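Side-chain contact in tyrocidine synthetase 3 (Brevibacillus brevis, PDB 2JGP), which probably forms a peptide bond during nonribosomal assembly of the antibiotic tyrocidine, through a condensation domain that follows a peptidyl carrier domain: residues 308-311 against 312-316. Sequence-based numbering, arbitrary orientation.
Sequences IGAG and KALTE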
loop_
_atom_site.group_PDB
_atom_site.type_symbol
_atom_site.label_atom_id
_atom_site.label_comp_id
_atom_site.label_asym_id
_atom_site.label_seq_id
_atom_site.Cartn_x
_atom_site.Cartn_y
_atom_site.Cartn_z
ATOM N N ILE A 308 -2.758 6.748 -20.617
ATOM C CA ILE A 308 -1.922 7.391 -21.629
ATOM C C ILE A 308 -0.447 7.165 -21.302
ATOM O O ILE A 308 -0.063 7.151 -20.133
ATOM C CB ILE A 308 -2.229 8.909 -21.738
ATOM C CG1 ILE A 308 -1.500 9.528 -22.936
ATOM C CG2 ILE A 308 -1.852 9.634 -20.459
ATOM C CD1 ILE A 308 -2.068 10.860 -23.373
ATOM N N GLY A 309 0.365 6.973 -22.340
ATOM C CA GLY A 309 1.805 6.786 -22.172
ATOM C C GLY A 309 2.531 8.108 -22.032
ATOM O O GLY A 309 2.208 9.073 -22.724
ATOM N N ALA A 310 3.523 8.148 -21.145
ATOM C CA ALA A 310 4.319 9.359 -20.917
ATOM C C ALA A 310 5.417 9.536 -21.969
ATOM O O ALA A 310 5.947 10.634 -22.142
ATOM C CB ALA A 310 4.931 9.327 -19.528
ATOM N N GLY A 311 5.757 8.452 -22.664
ATOM C CA GLY A 311 6.859 8.451 -23.617
ATOM C C GLY A 311 8.170 8.103 -22.932
ATOM O O GLY A 311 8.348 8.367 -21.740
ATOM N N LYS A 312 9.090 7.515 -23.691
ATOM C CA LYS A 312 10.402 7.125 -23.162
ATOM C C LYS A 312 11.229 8.308 -22.669
ATOM O O LYS A 312 11.842 8.241 -21.602
ATOM C CB LYS A 312 11.204 6.381 -24.231
ATOM C CG LYS A 312 10.675 5.009 -24.532
ATOM C CD LYS A 312 11.507 4.298 -25.575
ATOM C CE LYS A 312 10.861 2.977 -25.965
ATOM N NZ LYS A 312 11.600 2.297 -27.062
ATOM N N ALA A 313 11.257 9.380 -23.457
ATOM C CA ALA A 313 12.112 10.531 -23.167
ATOM C C ALA A 313 11.744 11.185 -21.838
ATOM O O ALA A 313 12.616 11.462 -21.015
ATOM C CB ALA A 313 12.025 11.548 -24.295
ATOM N N LEU A 314 10.452 11.430 -21.635
ATOM C CA LEU A 314 9.976 12.047 -20.392
ATOM C C LEU A 314 10.179 11.143 -19.178
ATOM O O LEU A 314 10.561 11.615 -18.094
ATOM C CB LEU A 314 8.498 12.416 -20.514
ATOM C CG LEU A 314 7.870 13.133 -19.317
ATOM C CD1 LEU A 314 8.687 14.346 -18.880
ATOM C CD2 LEU A 314 6.444 13.537 -19.680
ATOM N N THR A 315 9.913 9.852 -19.355
ATOM C CA THR A 315 10.133 8.870 -18.292
ATOM C C THR A 315 11.577 8.912 -17.806
ATOM O O THR A 315 11.832 8.910 -16.606
ATOM C CB THR A 315 9.787 7.438 -18.762
ATOM O OG1 THR A 315 8.404 7.384 -19.125
ATOM C CG2 THR A 315 10.055 6.414 -17.654
ATOM N N GLU A 316 12.514 8.972 -18.745
ATOM C CA GLU A 316 13.936 9.038 -18.414
ATOM C C GLU A 316 14.285 10.351 -17.707
ATOM O O GLU A 316 15.052 10.357 -16.750
ATOM C CB GLU A 316 14.777 8.884 -19.678
ATOM C CG GLU A 316 16.242 8.657 -19.402
ATOM C CD GLU A 316 17.062 8.545 -20.667
ATOM O OE1 GLU A 316 17.791 7.540 -20.807
ATOM O OE2 GLU A 316 16.980 9.461 -21.520
HETATM O O HOH W 1 8.445 11.532 -23.683
#
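T315 folds back on G311 where strand 303-309 passes into helix 312-325 of the condensation domain. G311 is the N-cap residue, and its carbonyl receives the first i to i+4 bond of the helix. T315 N donates to G311 O at 3.2 Å, with an N-H...O angle of 160°. The hydroxyl of the same residue adds a second bond, T315 OG1 to G311 O, at 2.8 Å. The two donors come from opposite faces of the carbonyl plane, and the hydroxyl is tilted 33° from that plane. T315 OG1 lies beside its own backbone N and opposite the carbonyl carbon (chi1 -61°), which turns the hydroxyl back toward the start of the helix. It also hydrogen-bonds M476 N, so this buried group ties the first turn to the neighbouring strand 476-483. G311 N donates a hydrogen bond to the carboxylate of E475 (OE1).

The methyl of A310 points toward the helix. Its CB approaches T315 OG1 at 4.0 Å and makes a looser apolar contact with L314 CD2. L314 CG is anti to its backbone N, and its CD2 branch reaches back to the methyl of A310. L314 CB passes 3.5 Å from A310 O. Helix 489-508 lies against this apolar side, with L500 touching A310 and A503 and V507 touching L314. The carbonyl of A310 does not bond directly to the helix. One water bridges the two: it donates to A310 O at 3.1 Å and accepts from L314 N at 2.9 Å.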